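Local coordinates for hypothetical protein (Parabacteroides merdae, PDB 4OO3) that is probably an NAD(P)-dependent oxidoreductase, pairing a nucleotide-binding Rossmann fold with a C-terminal domain built on a large mixed beta sheet, its substrate unknown, at residues 157-162 and 368-373; 166-171 and 360-365; 186-191 and 302-307; 251-256 and 284-289. All coordinates share one frame; numbering follows the deposited sequence.

Contact 1: 157-162 and 368-373; sequences TMLQRE and AEYPGV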
loop_
_atom_site.group_PDB
_atom_site.type_symbol
_atom_site.label_atom_id
_atom_site.label_comp_id
_atom_site.label_asym_id
_atom_site.label_seq_id
_atom_site.Cartn_x
_atom_site.Cartn_y
_atom_site.Cartn_z
ATOM N N THR A 157 -0.978 0.806 13.536
ATOM C CA THR A 157 -1.486 1.946 12.788
ATOM C C THR A 157 -2.848 2.391 13.320
ATOM O O THR A 157 -3.068 3.587 13.530
ATOM C CB THR A 157 -1.548 1.636 11.279
ATOM O OG1 THR A 157 -0.249 1.834 10.716
ATOM C CG2 THR A 157 -2.535 2.533 10.551
HETATM N N MSE A 158 -3.741 1.433 13.566
HETATM C CA MSE A 158 -5.085 1.746 14.047
HETATM C C MSE A 158 -5.019 2.366 15.413
HETATM O O MSE A 158 -5.805 3.260 15.723
HETATM C CB MSE A 158 -5.987 0.512 14.091
HETATM C CG MSE A 158 -6.309 0.054 12.676
HETATM SE SE MSE A 158 -7.300 -1.645 12.713
HETATM C CE MSE A 158 -9.063 -0.882 13.113
ATOM N N LEU A 159 -4.085 1.911 16.243
ATOM C CA LEU A 159 -3.965 2.460 17.599
ATOM C C LEU A 159 -3.338 3.851 17.582
ATOM O O LEU A 159 -3.678 4.706 18.397
ATOM C CB LEU A 159 -3.181 1.504 18.509
ATOM C CG LEU A 159 -3.939 0.223 18.866
ATOM C CD1 LEU A 159 -3.040 -0.804 19.533
ATOM C CD2 LEU A 159 -5.129 0.535 19.757
ATOM N N GLN A 160 -2.434 4.072 16.640
ATOM C CA GLN A 160 -1.798 5.367 16.466
ATOM C C GLN A 160 -2.863 6.406 16.107
ATOM O O GLN A 160 -2.956 7.457 16.741
ATOM C CB GLN A 160 -0.733 5.284 15.375
ATOM C CG GLN A 160 0.572 5.964 15.727
ATOM C CD GLN A 160 1.536 5.995 14.565
ATOM O OE1 GLN A 160 1.246 5.486 13.487
ATOM N NE2 GLN A 160 2.689 6.599 14.778
ATOM N N ARG A 161 -3.676 6.095 15.100
ATOM C CA ARG A 161 -4.814 6.939 14.715
ATOM C C ARG A 161 -5.724 7.238 15.909
ATOM O O ARG A 161 -6.099 8.392 16.126
ATOM C CB ARG A 161 -5.618 6.259 13.597
ATOM C CG ARG A 161 -6.871 6.990 13.114
ATOM C CD ARG A 161 -7.381 6.311 11.851
ATOM N NE ARG A 161 -8.800 6.536 11.568
ATOM C CZ ARG A 161 -9.294 7.174 10.501
ATOM N NH1 ARG A 161 -8.509 7.704 9.570
ATOM N NH2 ARG A 161 -10.605 7.291 10.362
ATOM N N GLU A 162 -6.068 6.200 16.672
ATOM C CA GLU A 162 -6.970 6.351 17.818
ATOM C C GLU A 162 -6.396 7.259 18.886
ATOM O O GLU A 162 -7.070 8.182 19.340
ATOM C CB GLU A 162 -7.337 4.998 18.438
ATOM C CG GLU A 162 -8.803 4.632 18.251
ATOM C CD GLU A 162 -9.730 5.439 19.141
ATOM O OE1 GLU A 162 -9.406 5.640 20.331
ATOM O OE2 GLU A 162 -10.794 5.866 18.652
ATOM N N ALA A 368 -11.985 -0.296 25.470
ATOM C CA ALA A 368 -13.323 -0.555 24.946
ATOM C C ALA A 368 -13.248 -0.837 23.447
ATOM O O ALA A 368 -13.798 -1.827 22.974
ATOM C CB ALA A 368 -14.247 0.625 25.223
ATOM N N GLU A 369 -12.546 0.027 22.718
ATOM C CA GLU A 369 -12.370 -0.126 21.273
ATOM C C GLU A 369 -11.586 -1.401 20.949
ATOM O O GLU A 369 -11.970 -2.161 20.069
ATOM C CB GLU A 369 -11.611 1.068 20.676
ATOM C CG GLU A 369 -12.174 2.454 20.962
ATOM C CD GLU A 369 -13.443 2.746 20.193
ATOM O OE1 GLU A 369 -13.421 2.633 18.947
ATOM O OE2 GLU A 369 -14.450 3.099 20.844
ATOM N N TYR A 370 -10.483 -1.625 21.666
ATOM C CA TYR A 370 -9.585 -2.753 21.401
ATOM C C TYR A 370 -9.314 -3.530 22.681
ATOM O O TYR A 370 -8.307 -3.299 23.349
ATOM C CB TYR A 370 -8.257 -2.258 20.805
ATOM C CG TYR A 370 -8.417 -1.377 19.590
ATOM C CD1 TYR A 370 -8.565 -0.003 19.724
ATOM C CD2 TYR A 370 -8.422 -1.917 18.306
ATOM C CE1 TYR A 370 -8.714 0.818 18.618
ATOM C CE2 TYR A 370 -8.572 -1.107 17.190
ATOM C CZ TYR A 370 -8.717 0.263 17.352
ATOM O OH TYR A 370 -8.867 1.075 16.255
ATOM N N PRO A 371 -10.220 -4.452 23.037
ATOM C CA PRO A 371 -10.093 -5.246 24.260
ATOM C C PRO A 371 -8.717 -5.884 24.413
ATOM O O PRO A 371 -8.107 -6.279 23.424
ATOM C CB PRO A 371 -11.151 -6.325 24.081
ATOM C CG PRO A 371 -12.189 -5.701 23.220
ATOM C CD PRO A 371 -11.485 -4.724 22.330
ATOM N N GLY A 372 -8.236 -5.962 25.648
ATOM C CA GLY A 372 -6.922 -6.532 25.939
ATOM C C GLY A 372 -5.784 -5.525 25.871
ATOM O O GLY A 372 -4.741 -5.725 26.489
ATOM N N VAL A 373 -5.978 -4.439 25.129
ATOM C CA VAL A 373 -4.923 -3.459 24.917
ATOM C C VAL A 373 -4.714 -2.631 26.186
ATOM O O VAL A 373 -5.640 -1.970 26.666
ATOM C CB VAL A 373 -5.232 -2.548 23.704
ATOM C CG1 VAL A 373 -4.179 -1.462 23.549
ATOM C CG2 VAL A 373 -5.316 -3.378 22.428
#

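Contact 2: 166-171 and 360-365; sequences IPAVYG and TASMEK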
loop_
_atom_site.group_PDB
_atom_site.type_symbol
_atom_site.label_atom_id
_atom_site.label_comp_id
_atom_site.label_asym_id
_atom_site.label_seq_id
_atom_site.Cartn_x
_atom_site.Cartn_y
_atom_site.Cartn_z
ATOM N N ILE A 166 -7.085 11.620 20.765
ATOM C CA ILE A 166 -7.401 11.826 22.184
ATOM C C ILE A 166 -6.508 12.937 22.759
ATOM O O ILE A 166 -5.344 12.697 23.074
ATOM C CB ILE A 166 -7.233 10.527 23.002
ATOM C CG1 ILE A 166 -8.049 9.397 22.368
ATOM C CG2 ILE A 166 -7.685 10.744 24.439
ATOM C CD1 ILE A 166 -7.835 8.035 22.997
ATOM N N PRO A 167 -7.055 14.159 22.894
ATOM C CA PRO A 167 -6.271 15.312 23.343
ATOM C C PRO A 167 -5.526 15.111 24.669
ATOM O O PRO A 167 -4.409 15.621 24.836
ATOM C CB PRO A 167 -7.322 16.409 23.499
ATOM C CG PRO A 167 -8.414 16.033 22.566
ATOM C CD PRO A 167 -8.432 14.538 22.530
ATOM N N ALA A 168 -6.149 14.384 25.596
ATOM C CA ALA A 168 -5.522 14.069 26.875
ATOM C C ALA A 168 -4.221 13.288 26.693
ATOM O O ALA A 168 -3.278 13.444 27.470
ATOM C CB ALA A 168 -6.489 13.289 27.750
ATOM N N VAL A 169 -4.175 12.454 25.660
ATOM C CA VAL A 169 -2.991 11.646 25.368
ATOM C C VAL A 169 -1.987 12.383 24.470
ATOM O O VAL A 169 -0.823 12.524 24.829
ATOM C CB VAL A 169 -3.404 10.316 24.698
ATOM C CG1 VAL A 169 -2.187 9.464 24.390
ATOM C CG2 VAL A 169 -4.375 9.558 25.589
ATOM N N TYR A 170 -2.452 12.857 23.315
ATOM C CA TYR A 170 -1.577 13.377 22.246
ATOM C C TYR A 170 -1.369 14.891 22.297
ATOM O O TYR A 170 -0.289 15.400 21.956
ATOM C CB TYR A 170 -2.194 13.026 20.893
ATOM C CG TYR A 170 -1.305 13.211 19.675
ATOM C CD1 TYR A 170 -0.064 12.598 19.595
ATOM C CD2 TYR A 170 -1.745 13.938 18.575
ATOM C CE1 TYR A 170 0.733 12.737 18.471
ATOM C CE2 TYR A 170 -0.961 14.075 17.444
ATOM C CZ TYR A 170 0.281 13.475 17.399
ATOM O OH TYR A 170 1.067 13.608 16.282
ATOM N N GLY A 171 -2.411 15.603 22.714
ATOM C CA GLY A 171 -2.437 17.048 22.628
ATOM C C GLY A 171 -2.867 17.437 21.235
ATOM O O GLY A 171 -3.668 16.749 20.612
ATOM N N THR A 360 -4.197 6.889 31.952
ATOM C CA THR A 360 -4.972 5.737 32.419
ATOM C C THR A 360 -6.479 5.958 32.237
ATOM O O THR A 360 -7.202 5.025 31.893
ATOM C CB THR A 360 -4.636 5.373 33.884
ATOM O OG1 THR A 360 -4.500 6.567 34.658
ATOM C CG2 THR A 360 -3.321 4.578 33.963
ATOM N N ALA A 361 -6.943 7.189 32.438
ATOM C CA ALA A 361 -8.336 7.549 32.138
ATOM C C ALA A 361 -8.675 7.360 30.654
ATOM O O ALA A 361 -9.752 6.861 30.319
ATOM C CB ALA A 361 -8.624 8.983 32.562
ATOM N N SER A 362 -7.753 7.747 29.775
ATOM C CA SER A 362 -7.949 7.601 28.330
ATOM C C SER A 362 -7.907 6.151 27.856
ATOM O O SER A 362 -8.608 5.786 26.912
ATOM C CB SER A 362 -6.899 8.400 27.556
ATOM O OG SER A 362 -7.008 9.782 27.829
HETATM N N MSE A 363 -7.087 5.327 28.505
HETATM C CA MSE A 363 -6.924 3.932 28.085
HETATM C C MSE A 363 -8.166 3.117 28.338
HETATM O O MSE A 363 -8.396 2.113 27.662
HETATM C CB MSE A 363 -5.724 3.280 28.767
HETATM C CG MSE A 363 -4.399 3.736 28.163
HETATM SE SE MSE A 363 -4.290 3.446 26.211
HETATM C CE MSE A 363 -4.402 1.478 26.182
ATOM N N GLU A 364 -8.987 3.535 29.299
ATOM C CA GLU A 364 -10.292 2.908 29.493
ATOM C C GLU A 364 -11.102 2.960 28.191
ATOM O O GLU A 364 -11.633 1.946 27.738
ATOM C CB GLU A 364 -11.049 3.595 30.630
ATOM C CG GLU A 364 -10.417 3.374 31.997
ATOM C CD GLU A 364 -11.079 4.176 33.104
ATOM O OE1 GLU A 364 -12.083 4.873 32.839
ATOM O OE2 GLU A 364 -10.585 4.105 34.249
ATOM N N LYS A 365 -11.168 4.144 27.591
ATOM C CA LYS A 365 -11.839 4.342 26.305
ATOM C C LYS A 365 -11.209 3.471 25.199
ATOM O O LYS A 365 -11.924 2.850 24.415
ATOM C CB LYS A 365 -11.847 5.849 25.951
ATOM C CG LYS A 365 -11.628 6.247 24.489
ATOM C CD LYS A 365 -12.834 5.975 23.596
ATOM C CE LYS A 365 -12.858 6.902 22.385
ATOM N NZ LYS A 365 -11.534 7.009 21.705
#

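Contact 3: 186-191 and 302-307; sequences ESVHHL and SVIWNY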
loop_
_atom_site.group_PDB
_atom_site.type_symbol
_atom_site.label_atom_id
_atom_site.label_comp_id
_atom_site.label_asym_id
_atom_site.label_seq_id
_atom_site.Cartn_x
_atom_site.Cartn_y
_atom_site.Cartn_z
ATOM N N GLU A 186 9.754 5.823 8.008
ATOM C CA GLU A 186 10.908 5.295 7.296
ATOM C C GLU A 186 10.823 3.775 7.262
ATOM O O GLU A 186 10.696 3.137 8.306
ATOM C CB GLU A 186 12.196 5.746 7.983
ATOM C CG GLU A 186 12.417 7.254 7.937
ATOM C CD GLU A 186 13.573 7.717 8.810
ATOM O OE1 GLU A 186 13.645 7.303 9.994
ATOM O OE2 GLU A 186 14.401 8.515 8.314
ATOM N N SER A 187 10.875 3.205 6.061
ATOM C CA SER A 187 10.791 1.760 5.883
ATOM C C SER A 187 12.011 1.249 5.143
ATOM O O SER A 187 12.517 1.913 4.240
ATOM C CB SER A 187 9.536 1.386 5.095
ATOM O OG SER A 187 8.388 1.958 5.674
ATOM N N VAL A 188 12.478 0.070 5.545
ATOM C CA VAL A 188 13.501 -0.666 4.813
ATOM C C VAL A 188 12.902 -2.016 4.429
ATOM O O VAL A 188 12.591 -2.832 5.304
ATOM C CB VAL A 188 14.762 -0.885 5.664
ATOM C CG1 VAL A 188 15.847 -1.578 4.849
ATOM C CG2 VAL A 188 15.265 0.442 6.218
ATOM N N HIS A 189 12.730 -2.229 3.124
ATOM C CA HIS A 189 12.198 -3.475 2.577
ATOM C C HIS A 189 13.293 -4.223 1.840
ATOM O O HIS A 189 14.361 -3.678 1.602
ATOM C CB HIS A 189 11.043 -3.178 1.624
ATOM C CG HIS A 189 9.845 -2.603 2.309
ATOM N ND1 HIS A 189 8.988 -3.370 3.067
ATOM C CD2 HIS A 189 9.373 -1.336 2.371
ATOM C CE1 HIS A 189 8.034 -2.601 3.563
ATOM N NE2 HIS A 189 8.244 -1.362 3.154
ATOM N N HIS A 190 13.019 -5.474 1.481
ATOM C CA HIS A 190 14.021 -6.334 0.854
ATOM C C HIS A 190 13.492 -7.059 -0.381
ATOM O O HIS A 190 12.370 -7.551 -0.388
ATOM C CB HIS A 190 14.589 -7.305 1.886
ATOM C CG HIS A 190 15.314 -6.615 2.996
ATOM N ND1 HIS A 190 14.674 -6.150 4.125
ATOM C CD2 HIS A 190 16.613 -6.255 3.125
ATOM C CE1 HIS A 190 15.554 -5.559 4.913
ATOM N NE2 HIS A 190 16.737 -5.606 4.328
ATOM N N LEU A 191 14.314 -7.102 -1.431
ATOM C CA LEU A 191 13.888 -7.618 -2.734
ATOM C C LEU A 191 13.779 -9.131 -2.706
ATOM O O LEU A 191 12.840 -9.697 -3.268
ATOM C CB LEU A 191 14.864 -7.188 -3.833
ATOM C CG LEU A 191 15.022 -5.678 -4.052
ATOM C CD1 LEU A 191 16.362 -5.357 -4.693
ATOM C CD2 LEU A 191 13.880 -5.124 -4.884
ATOM N N SER A 302 10.037 7.888 3.772
ATOM C CA SER A 302 11.243 7.325 3.199
ATOM C C SER A 302 11.127 5.807 3.006
ATOM O O SER A 302 10.548 5.100 3.840
ATOM C CB SER A 302 12.424 7.657 4.111
ATOM O OG SER A 302 13.595 7.001 3.683
ATOM N N VAL A 303 11.688 5.319 1.899
ATOM C CA VAL A 303 11.663 3.899 1.570
ATOM C C VAL A 303 13.018 3.473 1.018
ATOM O O VAL A 303 13.532 4.085 0.090
ATOM C CB VAL A 303 10.578 3.561 0.526
ATOM C CG1 VAL A 303 10.628 2.078 0.179
ATOM C CG2 VAL A 303 9.189 3.931 1.042
ATOM N N ILE A 304 13.585 2.425 1.611
ATOM C CA ILE A 304 14.790 1.794 1.110
ATOM C C ILE A 304 14.489 0.330 0.768
ATOM O O ILE A 304 13.829 -0.373 1.531
ATOM C CB ILE A 304 15.937 1.876 2.140
ATOM C CG1 ILE A 304 16.368 3.340 2.314
ATOM C CG2 ILE A 304 17.111 0.998 1.711
ATOM C CD1 ILE A 304 17.436 3.581 3.359
ATOM N N TRP A 305 14.972 -0.105 -0.392
ATOM C CA TRP A 305 14.917 -1.495 -0.802
ATOM C C TRP A 305 16.333 -2.046 -0.892
ATOM O O TRP A 305 17.092 -1.709 -1.804
ATOM C CB TRP A 305 14.213 -1.627 -2.157
ATOM C CG TRP A 305 12.707 -1.607 -2.061
ATOM C CD1 TRP A 305 11.896 -0.515 -2.109
ATOM C CD2 TRP A 305 11.849 -2.737 -1.896
ATOM N NE1 TRP A 305 10.580 -0.891 -1.983
ATOM C CE2 TRP A 305 10.526 -2.253 -1.846
ATOM C CE3 TRP A 305 12.071 -4.114 -1.770
ATOM C CZ2 TRP A 305 9.428 -3.097 -1.692
ATOM C CZ3 TRP A 305 10.980 -4.950 -1.612
ATOM C CH2 TRP A 305 9.674 -4.441 -1.576
ATOM N N ASN A 306 16.700 -2.878 0.070
ATOM C CA ASN A 306 17.946 -3.611 -0.019
ATOM C C ASN A 306 17.685 -4.973 -0.651
ATOM O O ASN A 306 16.531 -5.360 -0.848
ATOM C CB ASN A 306 18.601 -3.727 1.358
ATOM C CG ASN A 306 19.125 -2.395 1.861
ATOM O OD1 ASN A 306 19.680 -1.600 1.098
ATOM N ND2 ASN A 306 18.953 -2.143 3.149
ATOM N N TYR A 307 18.753 -5.689 -0.988
ATOM C CA TYR A 307 18.605 -6.972 -1.651
ATOM C C TYR A 307 18.018 -8.006 -0.702
ATOM O O TYR A 307 16.954 -8.563 -0.955
ATOM C CB TYR A 307 19.925 -7.492 -2.227
ATOM C CG TYR A 307 19.707 -8.817 -2.914
ATOM C CD1 TYR A 307 18.932 -8.890 -4.066
ATOM C CD2 TYR A 307 20.207 -10.001 -2.384
ATOM C CE1 TYR A 307 18.684 -10.093 -4.689
ATOM C CE2 TYR A 307 19.968 -11.213 -3.006
ATOM C CZ TYR A 307 19.204 -11.248 -4.159
ATOM O OH TYR A 307 18.945 -12.438 -4.792
HETATM O O HOH W 1 13.756 4.572 4.810
#

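Contact 4: 251-256 and 284-289; sequences WTTSIS and VYCNGD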
loop_
_atom_site.group_PDB
_atom_site.type_symbol
_atom_site.label_atom_id
_atom_site.label_comp_id
_atom_site.label_asym_id
_atom_site.label_seq_id
_atom_site.Cartn_x
_atom_site.Cartn_y
_atom_site.Cartn_z
ATOM N N TRP A 251 17.555 7.397 -5.115
ATOM C CA TRP A 251 18.869 6.787 -5.243
ATOM C C TRP A 251 18.741 5.299 -5.513
ATOM O O TRP A 251 17.638 4.742 -5.479
ATOM C CB TRP A 251 19.750 7.079 -4.016
ATOM C CG TRP A 251 19.287 6.495 -2.710
ATOM C CD1 TRP A 251 19.718 5.330 -2.125
ATOM C CD2 TRP A 251 18.328 7.062 -1.811
ATOM N NE1 TRP A 251 19.076 5.139 -0.927
ATOM C CE2 TRP A 251 18.220 6.189 -0.710
ATOM C CE3 TRP A 251 17.553 8.230 -1.828
ATOM C CZ2 TRP A 251 17.357 6.442 0.361
ATOM C CZ3 TRP A 251 16.703 8.479 -0.769
ATOM C CH2 TRP A 251 16.607 7.588 0.311
ATOM N N THR A 252 19.875 4.669 -5.798
ATOM C CA THR A 252 19.877 3.329 -6.353
ATOM C C THR A 252 20.286 2.249 -5.363
ATOM O O THR A 252 20.918 2.522 -4.343
ATOM C CB THR A 252 20.816 3.239 -7.571
ATOM O OG1 THR A 252 22.151 3.565 -7.179
ATOM C CG2 THR A 252 20.355 4.184 -8.673
ATOM N N THR A 253 19.887 1.021 -5.678
ATOM C CA THR A 253 20.402 -0.168 -5.029
ATOM C C THR A 253 21.108 -0.970 -6.117
ATOM O O THR A 253 20.534 -1.224 -7.176
ATOM C CB THR A 253 19.273 -0.995 -4.384
ATOM O OG1 THR A 253 18.622 -0.211 -3.376
ATOM C CG2 THR A 253 19.815 -2.272 -3.754
ATOM N N SER A 254 22.361 -1.338 -5.868
ATOM C CA SER A 254 23.136 -2.117 -6.831
ATOM C C SER A 254 22.742 -3.573 -6.744
ATOM O O SER A 254 22.567 -4.099 -5.649
ATOM C CB SER A 254 24.633 -1.987 -6.562
ATOM O OG SER A 254 25.076 -0.682 -6.877
ATOM N N ILE A 255 22.592 -4.217 -7.897
ATOM C CA ILE A 255 22.327 -5.648 -7.944
ATOM C C ILE A 255 23.391 -6.325 -8.804
ATOM O O ILE A 255 23.614 -5.925 -9.951
ATOM C CB ILE A 255 20.934 -5.973 -8.524
ATOM C CG1 ILE A 255 19.852 -5.050 -7.954
ATOM C CG2 ILE A 255 20.582 -7.429 -8.259
ATOM C CD1 ILE A 255 19.513 -5.313 -6.503
ATOM N N SER A 256 24.041 -7.345 -8.249
ATOM C CA SER A 256 25.011 -8.137 -8.999
ATOM C C SER A 256 24.273 -9.106 -9.930
ATOM O O SER A 256 23.088 -9.375 -9.731
ATOM C CB SER A 256 25.923 -8.906 -8.041
ATOM O OG SER A 256 25.265 -10.048 -7.519
ATOM N N VAL A 284 19.176 0.146 -9.671
ATOM C CA VAL A 284 17.728 0.322 -9.681
ATOM C C VAL A 284 17.376 1.464 -8.753
ATOM O O VAL A 284 17.783 1.448 -7.591
ATOM C CB VAL A 284 17.024 -0.957 -9.187
ATOM C CG1 VAL A 284 15.505 -0.792 -9.177
ATOM C CG2 VAL A 284 17.427 -2.136 -10.050
ATOM N N TYR A 285 16.621 2.443 -9.259
ATOM C CA TYR A 285 16.146 3.572 -8.446
ATOM C C TYR A 285 14.916 3.188 -7.628
ATOM O O TYR A 285 13.840 3.771 -7.778
ATOM C CB TYR A 285 15.852 4.800 -9.317
ATOM C CG TYR A 285 17.061 5.652 -9.638
ATOM C CD1 TYR A 285 17.839 5.403 -10.773
ATOM C CD2 TYR A 285 17.421 6.720 -8.816
ATOM C CE1 TYR A 285 18.940 6.187 -11.073
ATOM C CE2 TYR A 285 18.522 7.511 -9.108
ATOM C CZ TYR A 285 19.276 7.239 -10.236
ATOM O OH TYR A 285 20.367 8.016 -10.529
ATOM N N CYS A 286 15.107 2.210 -6.745
ATOM C CA CYS A 286 14.054 1.684 -5.879
ATOM C C CYS A 286 14.085 2.310 -4.479
ATOM O O CYS A 286 13.453 1.805 -3.566
ATOM C CB CYS A 286 14.179 0.153 -5.768
ATOM S SG CYS A 286 15.814 -0.453 -5.275
ATOM N N ASN A 287 14.820 3.404 -4.309
ATOM C CA ASN A 287 14.886 4.096 -3.027
ATOM C C ASN A 287 14.488 5.545 -3.217
ATOM O O ASN A 287 14.755 6.130 -4.262
ATOM C CB ASN A 287 16.300 4.040 -2.455
ATOM C CG ASN A 287 16.877 2.647 -2.455
ATOM O OD1 ASN A 287 16.531 1.822 -1.619
ATOM N ND2 ASN A 287 17.771 2.380 -3.388
ATOM N N GLY A 288 13.834 6.123 -2.220
ATOM C CA GLY A 288 13.533 7.544 -2.257
ATOM C C GLY A 288 12.945 8.049 -0.957
ATOM O O GLY A 288 12.538 7.260 -0.109
ATOM N N ASP A 289 12.921 9.369 -0.793
ATOM C CA ASP A 289 12.222 9.979 0.322
ATOM C C ASP A 289 11.567 11.291 -0.082
ATOM O O ASP A 289 11.890 11.865 -1.116
ATOM C CB ASP A 289 13.132 10.150 1.549
ATOM C CG ASP A 289 14.347 11.022 1.289
ATOM O OD1 ASP A 289 14.362 11.808 0.321
ATOM O OD2 ASP A 289 15.297 10.931 2.090
#

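Contact 1: 157-162 and 368-373
Glu369, in the last turn of helix 352-369, faces Glu162 of helix 155-164. Their carboxylates approach to 4.2 Å between Glu369 OE1 and Glu162 OE2, with planes only 17° apart, and no bond joins them. Lys365, one turn earlier on the same helix as Glu369, forms a salt bridge with Glu162 OE1 and probably offsets the two like charges.

Tyr370, where the chain leaves helical geometry, carries most of the contact. With CG anti to the carbonyl carbon (chi1 -53°), its ring reaches the side of helix 155-164 and enters among three side chains. Leu159 places CD2 over one face, 3.8 Å from the ring centroid and 25° off the normal, a CH-pi contact displaced toward the rim at CD1. Glu162 CG lies in the ring plane at the edge, 3.8 Å from Tyr370 CE1. At the far end, the selenomethionine Met158 bends at chi3 and brings CE to 3.7 Å from Tyr370 OH, while Met158 CB is 3.6 Å from the same oxygen. Were Tyr370 a serine, a gap is likely to open between helix 155-164 and this turn, with Leu159 CD2 losing its ring face and Glu162 CG and Met158 CE their neighbour at the edge.

A type II turn from Tyr370 to Val373, closed by Val373 N to Tyr370 O, brings the chain back so that Val373 CG1 meets Leu159 CD1 at 4.2 Å. Val385 of strand 382-386 touches both Leu159 and Val373.

The chemistry is therefore mainly apolar: dispersion and CH-pi forces join helix 155-164 to the turn following helix 352-369, and the acidic pair beside them probably relies on Lys365 for compensation.

Contact 2: 166-171 and 360-365
Ile166, Ala168 and Val169 meet Ser362 in a small, mostly van der Waals contact on the side of helix 352-369, in the C-terminal oxidoreductase domain about 29 Å from the centre of the chain to the contact's centre. A short, weakly bonded turn of helix around 167-170 and the residue before it pack on the longer helix, with 180 Å² buried in all, and the backbones come closest at Val169 and Ser362, whose CA atoms are 7.1 Å apart.

Ser362 CB and OG lie against methyl groups of all three residues: Ile166 CG2 is 3.6 Å from Ser362 OG, and Ala168 CB 3.5 Å from the same oxygen. A hydroxyl among methyls needs a polar mate, and Ser362 OG finds it on its own helix, in a hydrogen bond with Asp358 O one turn back. Its torsion suits this: OG sits beside the backbone N (chi1 -62°).

At one margin, the chain of Lys365 bends at chi2 and chi4, bringing NZ to 4.1 Å from Ile166 CD1; the ammonium group itself is engaged in a salt bridge with Glu162. The neighbouring turns extend the apolar seam, with Ile166 touching Val366 and Val169 touching Leu359, while Val169 O accepts a hydrogen bond from Tyr355 OH. The tightest point is Val169 CG2, the methyl beside the backbone N, which presses on Ser362 CB at 3.4 Å, closer than usual for two carbons.

Contact 3: 186-191 and 302-307
His189 and Trp305 are paired on neighbouring parallel strands, 183-190 and 297-306, inside the mixed sheet of the C-terminal domain, and their side chains cross obliquely. The short strand segments run 4.5 Å apart at their closest, with their directions 23° from parallel, and pair in register from Glu186 with Ser302 to His190 with Asn306.

Backbone hydrogen bonds supply the polar grip. They follow the parallel pattern, in which Ser187 and His189 each use both N and O: Ser187 N to Ser302 O, Ile304 N to Ser187 O, His189 N to Ile304 O and Asn306 N to His189 O. The third is the shortest, 2.7 Å from His189 N to Ile304 O. Leu191 N to Asn306 O continues the series just past the paired residues. A water adds to it, donating to Ser187 O and hydrogen-bonded to Ser302 OG at 2.7 Å.

Side-chain polar groups find partners beyond the pair: Ser187 OG with His317, His190 ND1 with Asp315 and Tyr307 OH with Gln262.

Van der Waals contacts on the face of Glu186, Val188 and His190 are of mixed character: the His190 ring lies alongside Asn306, pointing the same way, with CD2 3.7 Å from Asn306 CB, and Val188 CG1 meets Asn306 ND2 at 3.6 Å. From just beyond the paired residues, Leu191 CD2 reaches Trp305 CE3 at 3.7 Å. On the face of Ser187, His189, Val303 and Trp305, the indole, its CG beside the backbone N (chi1 -81°), lies against His189 in a CH-pi contact: His189 CB stands 3.4 Å from the centroid of the Trp305 six-membered ring, 2° off the normal.

Contact 4: 251-256 and 284-289
Trp251 lays its indole over Asn287, ring and amide planes only 14° apart although the two side chains cross at about a right angle. Asn287 CB makes a CH-pi contact, 3.4 Å from the centroid of the Trp251 five-membered ring, and Gly288 CA lies 3.6 Å from Trp251 CZ3. This placement follows from chi1 of 65°, which sets Trp251 CG between its own N and carbonyl carbon. Replacing the indole by the methyl of an alanine would probably strip the CH-pi cover from Asn287 CB and uncover Gly288 CA.

The amide of Asn287 is turned so that ND2 donates twice: to Thr253 OG1 at 2.7 Å, nearly in the amide plane, and to Trp251 O at 3.2 Å, from above that carbonyl's plane. OD1 accepts from Trp305 N, and together these bonds fix its rotation.

On the neighbouring residues, Thr252 CG2 stands over the centre of the Tyr285 ring, 3.4 Å from its centroid and 10° off the normal. Tyr285 is the centre of an inverse gamma turn. Trp251-Asn287 and Thr253-Val284 are antiparallel hydrogen-bonded pairs, and the register slips by one between them, a beta bulge. Thr253 N to Val284 O, 2.9 Å, and the return bond Val284 N to Thr253 O close the second pair.

Strand 243-255 is the outermost of the sheet at this side. Strand 282-294 lies between it and strand 297-306, whose Ile304 touches both Trp251 and Asn287, and Ser256 N-caps helix 257-264.

In the fold
All four contacts lie within the C-terminal domain and form two groups. Contacts 1 and 2 share helix 352-369, their centres 11 Å apart, and are joined by the salt bridge from Glu162 OE1 to Lys365 NZ at 2.9 Å. Contacts 3 and 4 are strand pairs of one sheet, centres 9 Å apart; probable hydrogen bonds from Trp305 N to Asn287 OD1, 2.8 Å, and between Trp305 O and Thr253 OG1, 2.7 Å, connect them. The groups stand well apart: nearest atoms are about 10 Å apart for contacts 1 and 3, and about 19 Å for contacts 2 and 4. Along the chain, contact 4 nests within contact 3, contact 3 within contact 2, and contact 2 within contact 1.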